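Local structure of VC0179-like protein (Escherichia coli, 4XJ6) at residues Trp3-Tyr8 with Leu374-Ser379; Leu60-Val65 with Leu85-Phe90. The protein probably joins GTP and ATP into the cyclic dinucleotide cyclic GMP-AMP, as a magnesium-dependent bacterial homologue of cyclic GMP-AMP synthase. All coordinates share one frame; numbering follows the deposited sequence.

Leaving the N terminus, the chain forms the short strand 3-4, and this strand and the turn at Phe5 that leads into helix 6-10 meet the end of helix 357-377 in contact 1. That closure encloses nearly the whole protein, including the nucleotidyltransferase sheet with its magnesium-binding Asp129 and Asp131. Contact 2 is nested inside this loop: after the long helix 24-57, helix 62-69 is followed by helix 79-90, which folds back against it and closes a loop of about 20 residues. The two contacts do not touch, and their centres, about 66 Å apart, lie on opposite sides of the chain's centre. Contact 1 joins the N terminus to the C-terminal helices; contact 2 packs two successive helices of the N-terminal part together.

Contact 1: Trp3-Tyr8 with Leu374-Ser379; sequences WDFNNY and LAAEQS
Trp3 meets the end of helix 357-377 with both its backbone and its indole. The backbone Trp3 N donates to Glu377 O at 2.9 Å, in the carbonyl plane and on a lone pair, with a nearly straight N-H...O angle of 163°. A chi1 of -62° sets the ring beside that same N, and the indole follows the backbone along the helix end. Trp3 CB and CG pass Glu377 O at van der Waals range. Trp3 CD1 lies between two carbonyls, 3.4 Å from Glu377 O and 3.3 Å from Ser379 O. Trp3 NE1 then donates to Ser379 O at 2.7 Å; this oxygen lies near the indole plane, at the ring edge, but the bond is bent (N-H...O 141°). Where the benzo ring begins, Trp3 CE2 is still 3.9 Å from Ser379 O. Tryptophan suits the place because it combines a broad apolar body, which also rests on Ile403 and Ser405, with one N-H at its edge. Glu377 O, at the helix end, and Ser379 O, in the loop just after it, are both taken by Trp3.

Ser379 is steadied by its own hydroxyl, Ser379 OG donating to Ala375 O at 2.8 Å. Two residues on from Trp3, Phe5 CZ touches Ala376 CB at 3.6 Å, the small methyl letting the buried ring come close, while Glu377 N meets the ring edge, 3.7 Å from Phe5 CE2. The Glu377 carboxylate pairs with Lys323. Asp4 OD1, accepting from Asn6 N, makes an Asx turn at the start of helix 6-10. The N terminus thus closes against a helix end of the C-terminal helical region, with strand 3-4 pairing antiparallel with 404-405.

Contact 2: Leu60-Val65 with Leu85-Phe90; sequences LTLESV and LARLIF
Leu62 reaches over the backbone of helix 79-90 and fills the hollow between Ala86, Arg87 and Phe90. The trans chi1 (178°), which sets CG opposite the backbone N, swings its branched end across to the other helix. Leu62 CD1 settles 3.7 Å from Phe90 CB and 4.2 Å from Ala86 CB, while Leu62 CD2 lies against the aliphatic Arg87 CG at 4.1 Å. Leucine fits because its forked tip can touch several walls at once. The small Ala86 keeps the floor of this hollow low, and Arg87 offers its CA and CG, while the guanidinium turns off to a salt bridge with Glu80.

Phe90 is the answering bump. Its ring projects toward the start of helix 62-69, with Phe90 CE1 3.6 Å from Leu60 O and the same distance from Leu62 N. Leu62 CB stands over one face, near the ring's margin rather than its centre, whereas Val65 CG2 comes to the edge, 4.2 Å from Phe90 CD1. The flat ring thus slots in beside the first helical turn. Ala86 O is a shared floor, met by Val65 CG1 at 3.5 Å and by Leu62 CD1 at 3.6 Å; valine's short, compact side chain suits a buried place where the helices run close.

Beyond this interface, Val65 and Ile89 both rest on Val55 of helix 24-57, and Leu69 extends the packing to Ala86 and Ile89. Leu85 and Leu88 contact helix 149-166, so helix 79-90 is packed by helices 62-69, 24-57 and 149-166.

Contact 1: Trp3-Tyr8 with Leu374-Ser379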
ATOM      1  N   TRP A   3      22.640  16.057  22.811  1.00 26.87           N
ATOM      2  CA  TRP A   3      21.201  16.279  22.901  1.00 30.35           C
ATOM      3  C   TRP A   3      20.397  14.987  22.855  1.00 30.41           C
ATOM      4  O   TRP A   3      20.715  14.066  22.105  1.00 25.27           O
ATOM      5  CB  TRP A   3      20.732  17.202  21.776  1.00 25.46           C
ATOM      6  CG  TRP A   3      21.344  18.567  21.812  1.00 26.41           C
ATOM      7  CD1 TRP A   3      22.267  19.072  20.946  1.00 27.64           C
ATOM      8  CD2 TRP A   3      21.075  19.604  22.762  1.00 26.59           C
ATOM      9  NE1 TRP A   3      22.589  20.356  21.295  1.00 28.57           N
ATOM     10  CE2 TRP A   3      21.873  20.708  22.408  1.00 27.91           C
ATOM     11  CE3 TRP A   3      20.239  19.704  23.878  1.00 31.76           C
ATOM     12  CZ2 TRP A   3      21.858  21.901  23.128  1.00 28.64           C
ATOM     13  CZ3 TRP A   3      20.225  20.889  24.595  1.00 33.12           C
ATOM     14  CH2 TRP A   3      21.031  21.973  24.217  1.00 31.87           C
ATOM     15  N   ASP A   4      19.346  14.935  23.667  1.00 30.29           N
ATOM     16  CA  ASP A   4      18.396  13.831  23.640  1.00 31.05           C
ATOM     17  C   ASP A   4      17.210  14.222  22.763  1.00 31.79           C
ATOM     18  O   ASP A   4      16.751  15.363  22.805  1.00 34.04           O
ATOM     19  CB  ASP A   4      17.941  13.474  25.060  1.00 35.73           C
ATOM     20  CG  ASP A   4      16.909  12.361  25.088  1.00 39.51           C
ATOM     21  OD1 ASP A   4      16.833  11.576  24.119  1.00 43.86           O
ATOM     22  OD2 ASP A   4      16.175  12.265  26.091  1.00 42.94           O
ATOM     23  N   PHE A   5      16.727  13.278  21.961  1.00 27.15           N
ATOM     24  CA  PHE A   5      15.664  13.566  21.002  1.00 27.43           C
ATOM     25  C   PHE A   5      14.384  12.776  21.273  1.00 26.09           C
ATOM     26  O   PHE A   5      13.496  12.722  20.423  1.00 25.65           O
ATOM     27  CB  PHE A   5      16.149  13.289  19.573  1.00 27.71           C
ATOM     28  CG  PHE A   5      17.108  14.320  19.046  1.00 31.93           C
ATOM     29  CD1 PHE A   5      16.637  15.504  18.503  1.00 31.51           C
ATOM     30  CD2 PHE A   5      18.476  14.105  19.087  1.00 36.27           C
ATOM     31  CE1 PHE A   5      17.511  16.456  18.017  1.00 35.34           C
ATOM     32  CE2 PHE A   5      19.356  15.056  18.601  1.00 38.23           C
ATOM     33  CZ  PHE A   5      18.871  16.233  18.065  1.00 37.23           C
ATOM     34  N   ASN A   6      14.287  12.173  22.455  1.00 22.17           N
ATOM     35  CA  ASN A   6      13.126  11.357  22.811  1.00 23.16           C
ATOM     36  C   ASN A   6      11.804  12.123  22.755  1.00 22.18           C
ATOM     37  O   ASN A   6      10.775  11.575  22.351  1.00 22.69           O
ATOM     38  CB  ASN A   6      13.313  10.756  24.204  1.00 25.28           C
ATOM     39  CG  ASN A   6      14.268   9.578  24.204  1.00 38.82           C
ATOM     40  OD1 ASN A   6      14.387   8.860  23.212  1.00 42.05           O
ATOM     41  ND2 ASN A   6      14.953   9.372  25.324  1.00 42.50           N
ATOM     42  N   ASN A   7      11.836  13.388  23.159  1.00 25.33           N
ATOM     43  CA  ASN A   7      10.649  14.236  23.096  1.00 30.33           C
ATOM     44  C   ASN A   7      10.420  14.794  21.694  1.00 30.36           C
ATOM     45  O   ASN A   7       9.280  15.027  21.296  1.00 32.97           O
ATOM     46  CB  ASN A   7      10.745  15.376  24.112  1.00 37.19           C
ATOM     47  CG  ASN A   7      10.181  14.994  25.468  1.00 44.19           C
ATOM     48  OD1 ASN A   7       8.978  15.107  25.708  1.00 49.32           O
ATOM     49  ND2 ASN A   7      11.048  14.535  26.362  1.00 47.60           N
ATOM     50  N   TYR A   8      11.505  15.010  20.955  1.00 29.20           N
ATOM     51  CA  TYR A   8      11.410  15.380  19.548  1.00 24.84           C
ATOM     52  C   TYR A   8      10.602  14.323  18.812  1.00 21.98           C
ATOM     53  O   TYR A   8       9.745  14.636  17.988  1.00 28.70           O
ATOM     54  CB  TYR A   8      12.806  15.525  18.931  1.00 20.81           C
ATOM     55  CG  TYR A   8      12.829  15.585  17.415  1.00 27.82           C
ATOM     56  CD1 TYR A   8      12.783  16.802  16.747  1.00 26.91           C
ATOM     57  CD2 TYR A   8      12.910  14.424  16.653  1.00 23.65           C
ATOM     58  CE1 TYR A   8      12.807  16.862  15.364  1.00 25.52           C
ATOM     59  CE2 TYR A   8      12.932  14.475  15.270  1.00 22.55           C
ATOM     60  CZ  TYR A   8      12.881  15.699  14.631  1.00 24.96           C
ATOM     61  OH  TYR A   8      12.906  15.759  13.256  1.00 28.37           O
ATOM     62  N   LEU A 374      23.784  12.079  14.281  1.00 23.77           N
ATOM     63  CA  LEU A 374      24.893  12.299  15.201  1.00 25.26           C
ATOM     64  C   LEU A 374      25.353  13.752  15.207  1.00 30.49           C
ATOM     65  O   LEU A 374      25.808  14.259  16.233  1.00 32.93           O
ATOM     66  CB  LEU A 374      26.062  11.386  14.847  1.00 28.62           C
ATOM     67  CG  LEU A 374      25.907   9.935  15.294  1.00 35.77           C
ATOM     68  CD1 LEU A 374      26.813   9.065  14.468  1.00 43.27           C
ATOM     69  CD2 LEU A 374      26.233   9.801  16.773  1.00 35.45           C
ATOM     70  N   ALA A 375      25.242  14.412  14.058  1.00 29.06           N
ATOM     71  CA  ALA A 375      25.581  15.826  13.954  1.00 31.45           C
ATOM     72  C   ALA A 375      24.578  16.643  14.753  1.00 26.79           C
ATOM     73  O   ALA A 375      24.936  17.603  15.434  1.00 39.51           O
ATOM     74  CB  ALA A 375      25.602  16.268  12.497  1.00 26.88           C
ATOM     75  N   ALA A 376      23.314  16.239  14.660  1.00 26.53           N
ATOM     76  CA  ALA A 376      22.237  16.853  15.425  1.00 28.09           C
ATOM     77  C   ALA A 376      22.495  16.696  16.918  1.00 31.79           C
ATOM     78  O   ALA A 376      22.403  17.657  17.683  1.00 32.79           O
ATOM     79  CB  ALA A 376      20.899  16.237  15.048  1.00 23.79           C
ATOM     80  N   GLU A 377      22.815  15.468  17.315  1.00 33.24           N
ATOM     81  CA  GLU A 377      23.132  15.128  18.695  1.00 32.41           C
ATOM     82  C   GLU A 377      24.271  15.979  19.257  1.00 35.77           C
ATOM     83  O   GLU A 377      24.276  16.333  20.437  1.00 29.43           O
ATOM     84  CB  GLU A 377      23.483  13.639  18.772  1.00 33.90           C
ATOM     85  CG  GLU A 377      24.113  13.194  20.072  1.00 38.60           C
ATOM     86  CD  GLU A 377      24.369  11.702  20.100  1.00 43.28           C
ATOM     87  OE1 GLU A 377      23.430  10.927  19.815  1.00 38.69           O
ATOM     88  OE2 GLU A 377      25.513  11.302  20.402  1.00 49.56           O
ATOM     89  N   GLN A 378      25.224  16.319  18.396  1.00 28.99           N
ATOM     90  CA  GLN A 378      26.416  17.043  18.819  1.00 31.50           C
ATOM     91  C   GLN A 378      26.404  18.505  18.379  1.00 31.54           C
ATOM     92  O   GLN A 378      27.418  19.196  18.480  1.00 43.80           O
ATOM     93  CB  GLN A 378      27.665  16.341  18.287  1.00 35.30           C
ATOM     94  CG  GLN A 378      27.931  14.995  18.944  1.00 44.58           C
ATOM     95  CD  GLN A 378      28.850  14.116  18.122  1.00 53.92           C
ATOM     96  OE1 GLN A 378      28.513  13.720  17.006  1.00 60.93           O
ATOM     97  NE2 GLN A 378      30.018  13.804  18.669  1.00 55.87           N
ATOM     98  N   SER A 379      25.258  18.971  17.891  1.00 30.39           N
ATOM     99  CA  SER A 379      25.088  20.382  17.556  1.00 36.29           C
ATOM    100  C   SER A 379      25.278  21.239  18.800  1.00 42.29           C
ATOM    101  O   SER A 379      24.837  20.876  19.890  1.00 42.73           O
ATOM    102  CB  SER A 379      23.711  20.640  16.945  1.00 33.52           C
ATOM    103  OG  SER A 379      23.570  19.980  15.700  1.00 34.67           O
TER

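Contact 2: Leu60-Val65 with Leu85-Phe90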
ATOM      1  N   LEU A  60     -29.090 -13.555 -24.924  1.00 48.46           N
ATOM      2  CA  LEU A  60     -28.708 -12.287 -25.535  1.00 42.37           C
ATOM      3  C   LEU A  60     -27.652 -12.442 -26.618  1.00 39.57           C
ATOM      4  O   LEU A  60     -26.829 -13.356 -26.575  1.00 37.85           O
ATOM      5  CB  LEU A  60     -28.188 -11.322 -24.468  1.00 41.50           C
ATOM      6  CG  LEU A  60     -29.122 -10.963 -23.312  1.00 40.18           C
ATOM      7  CD1 LEU A  60     -28.428 -10.009 -22.354  1.00 36.53           C
ATOM      8  CD2 LEU A  60     -30.422 -10.364 -23.828  1.00 40.01           C
ATOM      9  N   THR A  61     -27.683 -11.534 -27.587  1.00 36.71           N
ATOM     10  CA  THR A  61     -26.611 -11.420 -28.564  1.00 33.96           C
ATOM     11  C   THR A  61     -25.456 -10.661 -27.925  1.00 31.33           C
ATOM     12  O   THR A  61     -25.619 -10.057 -26.863  1.00 29.47           O
ATOM     13  CB  THR A  61     -27.068 -10.692 -29.842  1.00 30.58           C
ATOM     14  OG1 THR A  61     -27.500  -9.367 -29.509  1.00 30.30           O
ATOM     15  CG2 THR A  61     -28.213 -11.442 -30.504  1.00 31.70           C
ATOM     16  N   LEU A  62     -24.292 -10.697 -28.563  1.00 31.57           N
ATOM     17  CA  LEU A  62     -23.139  -9.956 -28.071  1.00 29.30           C
ATOM     18  C   LEU A  62     -23.426  -8.462 -28.104  1.00 30.54           C
ATOM     19  O   LEU A  62     -23.043  -7.723 -27.196  1.00 34.08           O
ATOM     20  CB  LEU A  62     -21.894 -10.275 -28.899  1.00 23.99           C
ATOM     21  CG  LEU A  62     -20.621  -9.516 -28.508  1.00 27.08           C
ATOM     22  CD1 LEU A  62     -20.234  -9.795 -27.059  1.00 23.09           C
ATOM     23  CD2 LEU A  62     -19.484  -9.865 -29.457  1.00 24.56           C
ATOM     24  N   GLU A  63     -24.113  -8.031 -29.156  1.00 27.81           N
ATOM     25  CA  GLU A  63     -24.488  -6.632 -29.311  1.00 29.70           C
ATOM     26  C   GLU A  63     -25.431  -6.187 -28.202  1.00 29.31           C
ATOM     27  O   GLU A  63     -25.283  -5.094 -27.661  1.00 34.93           O
ATOM     28  CB  GLU A  63     -25.131  -6.399 -30.682  1.00 29.82           C
ATOM     29  CG  GLU A  63     -25.770  -5.024 -30.865  1.00 35.75           C
ATOM     30  CD  GLU A  63     -24.761  -3.896 -31.035  1.00 45.29           C
ATOM     31  OE1 GLU A  63     -23.553  -4.112 -30.799  1.00 44.99           O
ATOM     32  OE2 GLU A  63     -25.184  -2.782 -31.412  1.00 51.81           O
ATOM     33  N   SER A  64     -26.393  -7.041 -27.863  1.00 28.19           N
ATOM     34  CA  SER A  64     -27.336  -6.745 -26.788  1.00 29.95           C
ATOM     35  C   SER A  64     -26.611  -6.617 -25.450  1.00 27.55           C
ATOM     36  O   SER A  64     -27.004  -5.825 -24.593  1.00 26.25           O
ATOM     37  CB  SER A  64     -28.418  -7.826 -26.706  1.00 33.35           C
ATOM     38  OG  SER A  64     -29.304  -7.748 -27.811  1.00 33.30           O
ATOM     39  N   VAL A  65     -25.543  -7.395 -25.286  1.00 27.51           N
ATOM     40  CA  VAL A  65     -24.714  -7.329 -24.087  1.00 28.00           C
ATOM     41  C   VAL A  65     -23.991  -5.988 -23.991  1.00 27.21           C
ATOM     42  O   VAL A  65     -24.007  -5.341 -22.944  1.00 24.69           O
ATOM     43  CB  VAL A  65     -23.672  -8.467 -24.054  1.00 25.34           C
ATOM     44  CG1 VAL A  65     -22.664  -8.243 -22.934  1.00 21.62           C
ATOM     45  CG2 VAL A  65     -24.362  -9.811 -23.894  1.00 29.40           C
ATOM     46  N   LEU A  85     -15.090  -6.244 -22.369  1.00 24.31           N
ATOM     47  CA  LEU A  85     -15.890  -6.666 -21.224  1.00 26.10           C
ATOM     48  C   LEU A  85     -17.193  -7.306 -21.683  1.00 29.41           C
ATOM     49  O   LEU A  85     -17.691  -8.241 -21.056  1.00 30.61           O
ATOM     50  CB  LEU A  85     -16.181  -5.480 -20.302  1.00 26.19           C
ATOM     51  CG  LEU A  85     -16.909  -5.830 -19.002  1.00 27.14           C
ATOM     52  CD1 LEU A  85     -16.132  -6.881 -18.216  1.00 24.30           C
ATOM     53  CD2 LEU A  85     -17.142  -4.581 -18.162  1.00 25.67           C
ATOM     54  N   ALA A  86     -17.737  -6.793 -22.783  1.00 29.37           N
ATOM     55  CA  ALA A  86     -18.940  -7.357 -23.382  1.00 23.33           C
ATOM     56  C   ALA A  86     -18.688  -8.797 -23.805  1.00 26.00           C
ATOM     57  O   ALA A  86     -19.493  -9.684 -23.528  1.00 27.31           O
ATOM     58  CB  ALA A  86     -19.390  -6.522 -24.573  1.00 22.01           C
ATOM     59  N   ARG A  87     -17.557  -9.019 -24.467  1.00 24.68           N
ATOM     60  CA  ARG A  87     -17.175 -10.355 -24.907  1.00 27.63           C
ATOM     61  C   ARG A  87     -16.972 -11.299 -23.727  1.00 29.63           C
ATOM     62  O   ARG A  87     -17.509 -12.405 -23.714  1.00 24.70           O
ATOM     63  CB  ARG A  87     -15.904 -10.300 -25.751  1.00 24.13           C
ATOM     64  CG  ARG A  87     -16.096  -9.662 -27.114  1.00 31.82           C
ATOM     65  CD  ARG A  87     -14.893  -9.896 -28.009  1.00 25.91           C
ATOM     66  NE  ARG A  87     -13.688  -9.256 -27.492  1.00 28.12           N
ATOM     67  CZ  ARG A  87     -13.320  -8.013 -27.788  1.00 29.26           C
ATOM     68  NH1 ARG A  87     -14.072  -7.276 -28.594  1.00 25.63           N
ATOM     69  NH2 ARG A  87     -12.206  -7.505 -27.280  1.00 27.83           N
ATOM     70  N   LEU A  88     -16.196 -10.851 -22.743  1.00 25.72           N
ATOM     71  CA  LEU A  88     -15.885 -11.654 -21.564  1.00 26.09           C
ATOM     72  C   LEU A  88     -17.135 -12.109 -20.817  1.00 25.00           C
ATOM     73  O   LEU A  88     -17.241 -13.270 -20.428  1.00 26.93           O
ATOM     74  CB  LEU A  88     -14.981 -10.868 -20.613  1.00 25.17           C
ATOM     75  CG  LEU A  88     -13.568 -10.586 -21.117  1.00 24.81           C
ATOM     76  CD1 LEU A  88     -12.860  -9.603 -20.199  1.00 22.53           C
ATOM     77  CD2 LEU A  88     -12.784 -11.884 -21.230  1.00 25.43           C
ATOM     78  N   ILE A  89     -18.073 -11.191 -20.612  1.00 22.88           N
ATOM     79  CA  ILE A  89     -19.328 -11.515 -19.941  1.00 29.13           C
ATOM     80  C   ILE A  89     -20.171 -12.431 -20.826  1.00 31.51           C
ATOM     81  O   ILE A  89     -20.867 -13.324 -20.339  1.00 34.20           O
ATOM     82  CB  ILE A  89     -20.119 -10.237 -19.585  1.00 26.63           C
ATOM     83  CG1 ILE A  89     -19.386  -9.446 -18.502  1.00 21.49           C
ATOM     84  CG2 ILE A  89     -21.532 -10.567 -19.116  1.00 23.05           C
ATOM     85  CD1 ILE A  89     -20.079  -8.154 -18.131  1.00 27.35           C
ATOM     86  N   PHE A  90     -20.086 -12.209 -22.132  1.00 27.03           N
ATOM     87  CA  PHE A  90     -20.816 -13.011 -23.103  1.00 26.44           C
ATOM     88  C   PHE A  90     -20.352 -14.467 -23.103  1.00 27.35           C
ATOM     89  O   PHE A  90     -21.171 -15.386 -23.149  1.00 28.24           O
ATOM     90  CB  PHE A  90     -20.658 -12.404 -24.500  1.00 27.35           C
ATOM     91  CG  PHE A  90     -21.313 -13.198 -25.595  1.00 30.04           C
ATOM     92  CD1 PHE A  90     -22.647 -13.007 -25.911  1.00 25.20           C
ATOM     93  CD2 PHE A  90     -20.582 -14.122 -26.324  1.00 29.59           C
ATOM     94  CE1 PHE A  90     -23.241 -13.733 -26.926  1.00 26.08           C
ATOM     95  CE2 PHE A  90     -21.168 -14.851 -27.334  1.00 32.74           C
ATOM     96  CZ  PHE A  90     -22.503 -14.657 -27.638  1.00 31.58           C
TER